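PDB 7OTJ: ATP-dependent DNA helicase PIF1 from Candida albicans, which uses ATP hydrolysis to unwind DNA in the 5'-3' direction, and probably resolves G-quadruplexes and forked RNA-DNA hybrids to keep nuclear and mitochondrial genomes stable. Local coordinates for residues Ser26-Lys31 with Leu186-Gln192; Ser263-Leu269 with Thr434-Ile440; Phe281-Leu287 with Arg439-Ile445. One frame throughout, in Å; residues are numbered along the deposited sequence.

Contact 1. Residues Ser26-Lys31 with Leu186-Gln192; sequences SAGTGK and LKEIFRQ. With ADP (adenosine-5'-diphosphate), chain E; ALF (tetrafluoroaluminate ion), chain F.
Gly-28 and Phe-190 join the two loops through the backbone: Phe-190 N donates to Gly-28 O at 2.9 Å, with an N-H...O angle of 157°, and Arg-191 N adds a weak bond to the same oxygen. Packing is close here: Gly-28 has no side chain, and Arg-191 CB lies 3.9 Å from its CA. Beside it, Thr-29 CG2 lies against Ile-189 CG1, while Thr-29 OG1 turns back to Ser-26 O within its own loop.

Both segments grip the nucleotide. The Phe-190 ring carries the adenine over one face, with ADP C6 3.4 Å above the ring centre, and Glu-188 CG sits over the other face toward the rim. Lys-31, bent at chi3 and chi4 (-63° and -75°), curls NZ to ADP O1B and to F3 of the tetrafluoroaluminate, with Gly-25 O as a further acceptor. Arg-191 reaches F2 with NH1 (2.7 Å) and F4 with NH2 (2.7 Å); Arg-482 and Gln-147 also bind the ion. Aluminium stands between ADP O3B (2.2 Å) and a water (2.4 Å), as expected of a mimic of the hydrolytic transition state.

The loose side begins at Lys-187, an exposed residue whose CB points away from the P-loop and which buries almost nothing here. Glu-188 is also partly exposed, and its carboxylate pairs with Lys-193.

Residues 26-31 are the central part of the Walker A P-loop between strand 21-25 and helix 31-45, with Gly-30 as N-cap. Residues 186-192 leave the neighbouring edge strand 182-186 toward helix 196-204, where Ile-189 packs on Ile-199, and Leu-186 meets Val-11 of helix 6-16.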
loop_
_atom_site.group_PDB
_atom_site.type_symbol
_atom_site.label_atom_id
_atom_site.label_comp_id
_atom_site.label_asym_id
_atom_site.label_seq_id
_atom_site.Cartn_x
_atom_site.Cartn_y
_atom_site.Cartn_z
ATOM N N SER A 26 7.392 0.300 -16.444
ATOM C CA SER A 26 8.356 0.673 -15.416
ATOM C C SER A 26 7.692 1.547 -14.352
ATOM O O SER A 26 6.545 1.974 -14.482
ATOM C CB SER A 26 9.540 1.439 -16.019
ATOM O OG SER A 26 10.315 0.657 -16.915
ATOM N N ALA A 27 8.434 1.795 -13.275
ATOM C CA ALA A 27 7.944 2.653 -12.205
ATOM C C ALA A 27 7.573 4.031 -12.738
ATOM O O ALA A 27 8.331 4.642 -13.497
ATOM C CB ALA A 27 9.006 2.780 -11.116
ATOM N N GLY A 28 6.400 4.522 -12.343
ATOM C CA GLY A 28 6.001 5.868 -12.713
ATOM C C GLY A 28 5.472 6.026 -14.121
ATOM O O GLY A 28 5.425 7.150 -14.635
ATOM N N THR A 29 5.090 4.931 -14.773
ATOM C CA THR A 29 4.559 4.983 -16.127
ATOM C C THR A 29 3.077 5.360 -16.178
ATOM O O THR A 29 2.477 5.299 -17.256
ATOM C CB THR A 29 4.785 3.635 -16.816
ATOM O OG1 THR A 29 4.473 2.578 -15.901
ATOM C CG2 THR A 29 6.235 3.509 -17.255
ATOM N N GLY A 30 2.495 5.799 -15.064
ATOM C CA GLY A 30 1.098 6.175 -15.057
ATOM C C GLY A 30 0.130 5.015 -14.989
ATOM O O GLY A 30 -1.002 5.134 -15.468
ATOM N N LYS A 31 0.545 3.888 -14.407
ATOM C CA LYS A 31 -0.333 2.724 -14.334
ATOM C C LYS A 31 -1.503 2.980 -13.392
ATOM O O LYS A 31 -2.662 2.747 -13.752
ATOM C CB LYS A 31 0.461 1.490 -13.902
ATOM C CG LYS A 31 1.434 0.964 -14.958
ATOM C CD LYS A 31 2.099 -0.348 -14.519
ATOM C CE LYS A 31 2.951 -0.188 -13.260
ATOM N NZ LYS A 31 4.255 0.510 -13.480
ATOM N N LEU A 186 3.006 -0.192 -20.904
ATOM C CA LEU A 186 3.201 1.250 -20.965
ATOM C C LEU A 186 4.693 1.569 -20.977
ATOM O O LEU A 186 5.470 0.991 -20.211
ATOM C CB LEU A 186 2.529 1.927 -19.772
ATOM C CG LEU A 186 1.007 1.909 -19.683
ATOM C CD1 LEU A 186 0.547 2.653 -18.440
ATOM C CD2 LEU A 186 0.406 2.529 -20.927
ATOM N N LYS A 187 5.097 2.517 -21.826
ATOM C CA LYS A 187 6.517 2.782 -22.031
ATOM C C LYS A 187 6.978 4.170 -21.611
ATOM O O LYS A 187 8.176 4.344 -21.370
ATOM C CB LYS A 187 6.898 2.570 -23.505
ATOM C CG LYS A 187 7.036 1.106 -23.913
ATOM C CD LYS A 187 6.352 0.840 -25.250
ATOM C CE LYS A 187 6.902 1.736 -26.353
ATOM N NZ LYS A 187 6.268 1.455 -27.674
ATOM N N GLU A 188 6.085 5.151 -21.498
ATOM C CA GLU A 188 6.480 6.525 -21.207
ATOM C C GLU A 188 6.486 6.765 -19.699
ATOM O O GLU A 188 5.443 6.660 -19.042
ATOM C CB GLU A 188 5.537 7.505 -21.903
ATOM C CG GLU A 188 5.814 8.966 -21.602
ATOM C CD GLU A 188 4.777 9.892 -22.213
ATOM O OE1 GLU A 188 5.048 11.108 -22.304
ATOM O OE2 GLU A 188 3.691 9.405 -22.600
ATOM N N ILE A 189 7.645 7.143 -19.165
ATOM C CA ILE A 189 7.811 7.372 -17.733
ATOM C C ILE A 189 7.473 8.829 -17.435
ATOM O O ILE A 189 8.044 9.741 -18.038
ATOM C CB ILE A 189 9.238 7.019 -17.284
ATOM C CG1 ILE A 189 9.424 5.504 -17.291
ATOM C CG2 ILE A 189 9.553 7.593 -15.903
ATOM C CD1 ILE A 189 10.814 5.060 -16.945
ATOM N N PHE A 190 6.509 9.043 -16.536
ATOM C CA PHE A 190 6.043 10.372 -16.158
ATOM C C PHE A 190 6.674 10.896 -14.875
ATOM O O PHE A 190 6.922 12.102 -14.765
ATOM C CB PHE A 190 4.517 10.376 -15.994
ATOM C CG PHE A 190 3.760 10.174 -17.282
ATOM C CD1 PHE A 190 3.661 11.195 -18.213
ATOM C CD2 PHE A 190 3.135 8.967 -17.551
ATOM C CE1 PHE A 190 2.967 11.012 -19.398
ATOM C CE2 PHE A 190 2.434 8.779 -18.731
ATOM C CZ PHE A 190 2.352 9.801 -19.654
ATOM N N ARG A 191 6.907 10.027 -13.883
ATOM C CA ARG A 191 7.332 10.500 -12.565
ATOM C C ARG A 191 8.649 11.277 -12.627
ATOM O O ARG A 191 8.804 12.301 -11.950
ATOM C CB ARG A 191 7.443 9.325 -11.591
ATOM C CG ARG A 191 7.849 9.747 -10.191
ATOM C CD ARG A 191 7.859 8.587 -9.213
ATOM N NE ARG A 191 6.539 7.987 -9.025
ATOM C CZ ARG A 191 6.279 6.692 -9.147
ATOM N NH1 ARG A 191 7.225 5.824 -9.464
ATOM N NH2 ARG A 191 5.044 6.255 -8.932
ATOM N N GLN A 192 9.614 10.806 -13.415
ATOM C CA GLN A 192 10.902 11.479 -13.537
ATOM C C GLN A 192 11.098 12.099 -14.921
ATOM O O GLN A 192 12.235 12.312 -15.355
ATOM C CB GLN A 192 12.046 10.511 -13.219
ATOM C CG GLN A 192 11.954 9.811 -11.860
ATOM C CD GLN A 192 11.089 8.553 -11.883
ATOM O OE1 GLN A 192 10.576 8.161 -12.928
ATOM N NE2 GLN A 192 10.930 7.920 -10.727
HETATM P PB ADP E . 2.819 3.904 -11.698
HETATM O O1B ADP E . 3.084 3.182 -13.005
HETATM O O2B ADP E . 1.581 3.455 -10.953
HETATM O O3B ADP E . 4.040 4.076 -10.832
HETATM P PA ADP E . 1.619 6.451 -11.240
HETATM O O1A ADP E . 0.181 6.286 -11.660
HETATM O O2A ADP E . 1.993 6.390 -9.781
HETATM O O3A ADP E . 2.498 5.425 -12.127
HETATM O "O5'" ADP E . 2.178 7.841 -11.815
HETATM C "C5'" ADP E . 3.303 8.464 -11.208
HETATM C "C4'" ADP E . 3.253 9.949 -11.510
HETATM O "O4'" ADP E . 3.097 10.146 -12.915
HETATM C "C3'" ADP E . 2.056 10.584 -10.827
HETATM O "O3'" ADP E . 2.513 11.665 -10.013
HETATM C "C2'" ADP E . 1.182 11.125 -11.940
HETATM O "O2'" ADP E . 0.714 12.439 -11.624
HETATM C "C1'" ADP E . 2.094 11.133 -13.155
HETATM N N9 ADP E . 1.342 10.766 -14.373
HETATM C C8 ADP E . 0.767 9.573 -14.605
HETATM N N7 ADP E . 0.159 9.559 -15.818
HETATM C C5 ADP E . 0.342 10.766 -16.377
HETATM C C6 ADP E . -0.036 11.426 -17.650
HETATM N N6 ADP E . -0.761 10.769 -18.589
HETATM N N1 ADP E . 0.359 12.706 -17.837
HETATM C C2 ADP E . 1.077 13.367 -16.909
HETATM N N3 ADP E . 1.456 12.831 -15.738
HETATM C C4 ADP E . 1.123 11.560 -15.418
HETATM AL AL ALF F . 4.712 2.524 -9.381
HETATM F F1 ALF F . 3.149 1.749 -9.023
HETATM F F2 ALF F . 6.274 3.316 -9.733
HETATM F F3 ALF F . 4.925 1.365 -10.723
HETATM F F4 ALF F . 4.475 3.741 -8.095
HETATM O O HOH W 1 3.108 5.338 -19.611
HETATM O O HOH W 2 5.428 0.823 -7.812
#

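Contact 2. Residues Ser263-Leu269 with Thr434-Ile440; sequences SVDTGIL and TVLVSRI
Residues Val-264 to Gly-267 pair with Val-437 to Ile-440 in antiparallel fashion, the two strand axes running at 167° and approaching to 4.5 Å, with Val-264/Ile-440 and Thr-266/Ser-438 as hydrogen-bonded pairs and Asp-265/Arg-439 and Gly-267/Val-437 as non-hydrogen-bonded ones.

Asp-265 and Arg-439 lie side by side and point the same way, their carboxylate and guanidinium planes 19° apart. The arginine chain starts extended, CG anti to the backbone N, and bends at chi3 (-70°) to bring NE and NH2 to the acid. The salt bridge is side-on and two-pronged: NE of Arg-439 donates to OD1 of Asp-265 at 2.9 Å, and NH2 donates to OD2 at 2.8 Å, each on the syn side. Ser-263 OG donates to OD1 from the opposite face of the carboxylate at 3.0 Å, which probably helps, with the arginine bonds, to fix its rotation. The remaining nitrogen of Arg-439, NH1, is engaged by Ala-283 O.

Past Gly-267 the contact becomes apolar. Leu-269 lays CG against Leu-436 CB (3.8 Å) and crosses Val-437 at about a right angle, CD1 meeting CG2 at 3.6 Å. Ile-268 brings CD1 to Leu-436 CD2, while its backbone N bonds to Leu-436 O.

Leu-436 and Val-437 both face Thr-428 of strand 424-429, a classic beta bulge at the corner of a long strand in the antiparallel sheet. This curled sheet is consistent with the SH3-like 2B domain of Pif1 helicases.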
loop_
_atom_site.group_PDB
_atom_site.type_symbol
_atom_site.label_atom_id
_atom_site.label_comp_id
_atom_site.label_asym_id
_atom_site.label_seq_id
_atom_site.Cartn_x
_atom_site.Cartn_y
_atom_site.Cartn_z
ATOM N N SER A 263 -2.866 2.589 24.261
ATOM C CA SER A 263 -4.095 2.033 23.722
ATOM C C SER A 263 -4.824 1.223 24.784
ATOM O O SER A 263 -4.210 0.598 25.652
ATOM C CB SER A 263 -3.802 1.134 22.518
ATOM O OG SER A 263 -3.091 -0.028 22.919
ATOM N N VAL A 264 -6.148 1.215 24.684
ATOM C CA VAL A 264 -6.989 0.381 25.533
ATOM C C VAL A 264 -7.261 -0.904 24.763
ATOM O O VAL A 264 -7.949 -0.889 23.740
ATOM C CB VAL A 264 -8.294 1.087 25.914
ATOM C CG1 VAL A 264 -9.131 0.187 26.813
ATOM C CG2 VAL A 264 -7.996 2.419 26.590
ATOM N N ASP A 265 -6.695 -2.009 25.239
ATOM C CA ASP A 265 -6.768 -3.299 24.567
ATOM C C ASP A 265 -7.637 -4.246 25.382
ATOM O O ASP A 265 -7.322 -4.540 26.539
ATOM C CB ASP A 265 -5.368 -3.883 24.368
ATOM C CG ASP A 265 -4.576 -3.148 23.297
ATOM O OD1 ASP A 265 -5.127 -2.206 22.688
ATOM O OD2 ASP A 265 -3.403 -3.514 23.058
ATOM N N THR A 266 -8.729 -4.715 24.781
ATOM C CA THR A 266 -9.625 -5.676 25.407
ATOM C C THR A 266 -9.897 -6.817 24.434
ATOM O O THR A 266 -9.564 -6.745 23.247
ATOM C CB THR A 266 -10.942 -5.018 25.838
ATOM O OG1 THR A 266 -11.532 -4.347 24.717
ATOM C CG2 THR A 266 -10.696 -4.016 26.937
ATOM N N GLY A 267 -10.512 -7.881 24.945
ATOM C CA GLY A 267 -10.894 -8.993 24.097
ATOM C C GLY A 267 -11.258 -10.266 24.834
ATOM O O GLY A 267 -10.805 -10.497 25.960
ATOM N N ILE A 268 -12.078 -11.103 24.198
ATOM C CA ILE A 268 -12.530 -12.355 24.792
ATOM C C ILE A 268 -11.731 -13.553 24.285
ATOM O O ILE A 268 -12.071 -14.696 24.600
ATOM C CB ILE A 268 -14.034 -12.566 24.554
ATOM C CG1 ILE A 268 -14.333 -12.655 23.054
ATOM C CG2 ILE A 268 -14.846 -11.458 25.222
ATOM C CD1 ILE A 268 -15.797 -12.822 22.735
ATOM N N LEU A 269 -10.681 -13.319 23.512
ATOM C CA LEU A 269 -9.819 -14.419 23.116
ATOM C C LEU A 269 -8.838 -14.757 24.238
ATOM O O LEU A 269 -8.415 -13.877 24.989
ATOM C CB LEU A 269 -9.037 -14.071 21.857
ATOM C CG LEU A 269 -9.734 -14.007 20.504
ATOM C CD1 LEU A 269 -8.662 -13.772 19.442
ATOM C CD2 LEU A 269 -10.561 -15.270 20.209
ATOM N N THR A 434 -19.627 -10.649 16.804
ATOM C CA THR A 434 -19.075 -10.679 18.153
ATOM C C THR A 434 -17.604 -10.287 18.096
ATOM O O THR A 434 -16.794 -10.979 17.470
ATOM C CB THR A 434 -19.243 -12.068 18.766
ATOM O OG1 THR A 434 -20.638 -12.389 18.853
ATOM C CG2 THR A 434 -18.628 -12.125 20.149
ATOM N N VAL A 435 -17.253 -9.179 18.745
ATOM C CA VAL A 435 -15.880 -8.695 18.690
ATOM C C VAL A 435 -15.017 -9.590 19.570
ATOM O O VAL A 435 -15.322 -9.812 20.747
ATOM C CB VAL A 435 -15.797 -7.226 19.128
ATOM C CG1 VAL A 435 -16.706 -6.978 20.313
ATOM C CG2 VAL A 435 -14.369 -6.853 19.475
ATOM N N LEU A 436 -13.958 -10.146 18.985
ATOM C CA LEU A 436 -13.071 -11.041 19.714
ATOM C C LEU A 436 -11.887 -10.307 20.325
ATOM O O LEU A 436 -11.439 -10.666 21.421
ATOM C CB LEU A 436 -12.576 -12.155 18.784
ATOM C CG LEU A 436 -13.655 -12.988 18.068
ATOM C CD1 LEU A 436 -13.039 -14.016 17.134
ATOM C CD2 LEU A 436 -14.587 -13.673 19.058
ATOM N N VAL A 437 -11.402 -9.262 19.660
ATOM C CA VAL A 437 -10.316 -8.428 20.157
ATOM C C VAL A 437 -10.647 -6.985 19.801
ATOM O O VAL A 437 -11.165 -6.712 18.713
ATOM C CB VAL A 437 -8.954 -8.841 19.559
ATOM C CG1 VAL A 437 -7.888 -7.861 19.970
ATOM C CG2 VAL A 437 -8.572 -10.235 20.005
ATOM N N SER A 438 -10.387 -6.065 20.736
ATOM C CA SER A 438 -10.631 -4.645 20.521
ATOM C C SER A 438 -9.414 -3.824 20.932
ATOM O O SER A 438 -8.826 -4.055 21.995
ATOM C CB SER A 438 -11.860 -4.184 21.306
ATOM O OG SER A 438 -12.111 -2.807 21.098
ATOM N N ARG A 439 -9.066 -2.838 20.106
ATOM C CA ARG A 439 -8.045 -1.856 20.451
ATOM C C ARG A 439 -8.575 -0.468 20.139
ATOM O O ARG A 439 -9.013 -0.204 19.015
ATOM C CB ARG A 439 -6.727 -2.076 19.697
ATOM C CG ARG A 439 -5.797 -0.860 19.792
ATOM C CD ARG A 439 -4.402 -1.133 19.263
ATOM N NE ARG A 439 -3.657 -2.027 20.139
ATOM C CZ ARG A 439 -2.494 -2.582 19.828
ATOM N NH1 ARG A 439 -1.894 -2.328 18.674
ATOM N NH2 ARG A 439 -1.927 -3.422 20.691
ATOM N N ILE A 440 -8.516 0.418 21.128
ATOM C CA ILE A 440 -8.951 1.799 20.978
ATOM C C ILE A 440 -7.706 2.668 21.028
ATOM O O ILE A 440 -6.934 2.611 21.994
ATOM C CB ILE A 440 -9.966 2.198 22.061
ATOM C CG1 ILE A 440 -11.208 1.304 21.967
ATOM C CG2 ILE A 440 -10.342 3.666 21.923
ATOM C CD1 ILE A 440 -12.259 1.586 23.018
#

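Contact 3. Residues Phe281-Leu287 with Arg439-Ile445; sequences FLAPQVL and RIQFPLI
The Arg-439 guanidinium is covered on one face by the backbone of Gln-285, whose CA stands 3.8 Å above the centre of the plane, and at its edge it meets Ala-283 O and a water. NH1 donates to Ala-283 O at 2.7 Å and also to the water, which lies within bonding distance of Phe-281 O. The Phe-281 ring, steeply turned at 77° to the guanidinium, offers its edge to the aliphatic part of the arginine, CD2 lying 3.7 Å from Arg-439 CB.

The second flat group is the Gln-441 amide. A bend at chi2 (67°) swings it toward Pro-284, and NE2 donates almost straight to Pro-284 O (2.8 Å, 174°), which lies in the amide plane. NE2 also reaches Tyr-261 O, while OE1 takes Phe-442 N, so both ends of the amide are held.

Apolar packing completes the contact: Leu-287 CD2 touches Phe-442 CB at 3.9 Å and Leu-444 CB at 4.0 Å, and Pro-284 CD rests on Ile-445 CG2.

Pro-443 centres an inverse gamma turn that interrupts strand 435-446. Ahead of it, Arg-439 and Gln-441 hold the carbonyls of Ala-283 and Pro-284 in the irregular connection into strand 286-289, within the probably SH3-like 2B domain.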
loop_
_atom_site.group_PDB
_atom_site.type_symbol
_atom_site.label_atom_id
_atom_site.label_comp_id
_atom_site.label_asym_id
_atom_site.label_seq_id
_atom_site.Cartn_x
_atom_site.Cartn_y
_atom_site.Cartn_z
ATOM N N PHE A 281 -2.037 -5.296 14.644
ATOM C CA PHE A 281 -2.894 -4.140 14.412
ATOM C C PHE A 281 -2.049 -2.951 13.969
ATOM O O PHE A 281 -1.007 -2.662 14.563
ATOM C CB PHE A 281 -3.672 -3.773 15.679
ATOM C CG PHE A 281 -4.923 -4.574 15.887
ATOM C CD1 PHE A 281 -5.070 -5.829 15.315
ATOM C CD2 PHE A 281 -5.962 -4.068 16.656
ATOM C CE1 PHE A 281 -6.221 -6.568 15.512
ATOM C CE2 PHE A 281 -7.119 -4.806 16.853
ATOM C CZ PHE A 281 -7.247 -6.052 16.283
ATOM N N LEU A 282 -2.514 -2.249 12.931
ATOM C CA LEU A 282 -1.802 -1.066 12.454
ATOM C C LEU A 282 -1.800 0.035 13.505
ATOM O O LEU A 282 -0.786 0.718 13.697
ATOM C CB LEU A 282 -2.428 -0.562 11.155
ATOM C CG LEU A 282 -1.811 0.694 10.532
ATOM C CD1 LEU A 282 -0.326 0.494 10.251
ATOM C CD2 LEU A 282 -2.550 1.095 9.259
ATOM N N ALA A 283 -2.927 0.231 14.184
ATOM C CA ALA A 283 -2.983 1.196 15.270
ATOM C C ALA A 283 -1.963 0.814 16.339
ATOM O O ALA A 283 -1.936 -0.348 16.775
ATOM C CB ALA A 283 -4.387 1.246 15.868
ATOM N N PRO A 284 -1.129 1.742 16.793
ATOM C CA PRO A 284 -0.036 1.371 17.694
ATOM C C PRO A 284 -0.493 1.223 19.135
ATOM O O PRO A 284 -1.383 1.928 19.615
ATOM C CB PRO A 284 0.943 2.542 17.551
ATOM C CG PRO A 284 0.063 3.701 17.238
ATOM C CD PRO A 284 -1.038 3.149 16.364
ATOM N N GLN A 285 0.153 0.287 19.832
ATOM C CA GLN A 285 -0.126 0.115 21.251
ATOM C C GLN A 285 0.291 1.350 22.046
ATOM O O GLN A 285 -0.425 1.781 22.959
ATOM C CB GLN A 285 0.573 -1.134 21.779
ATOM C CG GLN A 285 0.127 -1.518 23.175
ATOM C CD GLN A 285 1.022 -2.563 23.791
ATOM O OE1 GLN A 285 2.189 -2.689 23.421
ATOM N NE2 GLN A 285 0.482 -3.323 24.734
ATOM N N VAL A 286 1.456 1.918 21.732
ATOM C CA VAL A 286 1.927 3.159 22.342
ATOM C C VAL A 286 2.145 4.185 21.233
ATOM O O VAL A 286 2.989 3.986 20.351
ATOM C CB VAL A 286 3.213 2.946 23.156
ATOM C CG1 VAL A 286 3.667 4.252 23.800
ATOM C CG2 VAL A 286 2.999 1.867 24.214
ATOM N N LEU A 287 1.386 5.283 21.282
ATOM C CA LEU A 287 1.469 6.372 20.310
ATOM C C LEU A 287 2.146 7.562 20.983
ATOM O O LEU A 287 1.545 8.214 21.845
ATOM C CB LEU A 287 0.082 6.751 19.786
ATOM C CG LEU A 287 -0.008 7.931 18.815
ATOM C CD1 LEU A 287 0.845 7.686 17.586
ATOM C CD2 LEU A 287 -1.449 8.196 18.413
ATOM N N ARG A 439 -9.066 -2.838 20.106
ATOM C CA ARG A 439 -8.045 -1.856 20.451
ATOM C C ARG A 439 -8.575 -0.468 20.139
ATOM O O ARG A 439 -9.013 -0.204 19.015
ATOM C CB ARG A 439 -6.727 -2.076 19.697
ATOM C CG ARG A 439 -5.797 -0.860 19.792
ATOM C CD ARG A 439 -4.402 -1.133 19.263
ATOM N NE ARG A 439 -3.657 -2.027 20.139
ATOM C CZ ARG A 439 -2.494 -2.582 19.828
ATOM N NH1 ARG A 439 -1.894 -2.328 18.674
ATOM N NH2 ARG A 439 -1.927 -3.422 20.691
ATOM N N ILE A 440 -8.516 0.418 21.128
ATOM C CA ILE A 440 -8.951 1.799 20.978
ATOM C C ILE A 440 -7.706 2.668 21.028
ATOM O O ILE A 440 -6.934 2.611 21.994
ATOM C CB ILE A 440 -9.966 2.198 22.061
ATOM C CG1 ILE A 440 -11.208 1.304 21.967
ATOM C CG2 ILE A 440 -10.342 3.666 21.923
ATOM C CD1 ILE A 440 -12.259 1.586 23.018
ATOM N N GLN A 441 -7.502 3.454 19.975
ATOM C CA GLN A 441 -6.331 4.304 19.841
ATOM C C GLN A 441 -6.667 5.401 18.845
ATOM O O GLN A 441 -7.563 5.249 18.012
ATOM C CB GLN A 441 -5.114 3.494 19.376
ATOM C CG GLN A 441 -3.824 4.291 19.201
ATOM C CD GLN A 441 -3.274 4.811 20.513
ATOM O OE1 GLN A 441 -3.737 5.826 21.039
ATOM N NE2 GLN A 441 -2.281 4.114 21.053
ATOM N N PHE A 442 -5.948 6.508 18.944
ATOM C CA PHE A 442 -6.041 7.525 17.914
ATOM C C PHE A 442 -5.501 6.968 16.600
ATOM O O PHE A 442 -4.491 6.257 16.594
ATOM C CB PHE A 442 -5.265 8.776 18.319
ATOM C CG PHE A 442 -5.783 9.421 19.569
ATOM C CD1 PHE A 442 -6.779 10.379 19.507
ATOM C CD2 PHE A 442 -5.290 9.053 20.809
ATOM C CE1 PHE A 442 -7.266 10.965 20.653
ATOM C CE2 PHE A 442 -5.774 9.635 21.961
ATOM C CZ PHE A 442 -6.762 10.595 21.884
ATOM N N PRO A 443 -6.151 7.258 15.478
ATOM C CA PRO A 443 -5.719 6.689 14.188
ATOM C C PRO A 443 -4.518 7.419 13.597
ATOM O O PRO A 443 -4.577 7.986 12.502
ATOM C CB PRO A 443 -6.980 6.842 13.330
ATOM C CG PRO A 443 -7.614 8.079 13.859
ATOM C CD PRO A 443 -7.382 8.055 15.346
ATOM N N LEU A 444 -3.392 7.374 14.310
ATOM C CA LEU A 444 -2.199 8.093 13.890
ATOM C C LEU A 444 -0.961 7.250 14.152
ATOM O O LEU A 444 -0.906 6.492 15.123
ATOM C CB LEU A 444 -2.064 9.437 14.626
ATOM C CG LEU A 444 -3.178 10.473 14.463
ATOM C CD1 LEU A 444 -2.966 11.636 15.421
ATOM C CD2 LEU A 444 -3.253 10.966 13.028
ATOM N N ILE A 445 0.015 7.372 13.255
ATOM C CA ILE A 445 1.355 6.831 13.432
ATOM C C ILE A 445 2.343 7.922 13.046
ATOM O O ILE A 445 2.074 8.734 12.157
ATOM C CB ILE A 445 1.595 5.553 12.597
ATOM C CG1 ILE A 445 1.331 5.827 11.121
ATOM C CG2 ILE A 445 0.739 4.399 13.110
ATOM C CD1 ILE A 445 1.711 4.684 10.233
HETATM O O HOH W 3 0.120 -3.482 16.944
#

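Contacts 2 and 3 form one continuous unit, their centres 13 Å apart. They share Arg-439 and Ile-440 of strand 435-446, and their segments alternate along the chain. Arg-439 is the side chain that works in both; Ser-263 N, 2.9 Å from Gln-285 O, probably adds a backbone hydrogen bond between them. Contact 1 forms part of the ATP site on the opposite side of the chain's centre, its centre 43 Å from that of contact 2 and 35 Å from that of contact 3. Bound nucleic acid comes within about 6 Å of contact 3 (nearest atoms), against about 17 Å for contact 1.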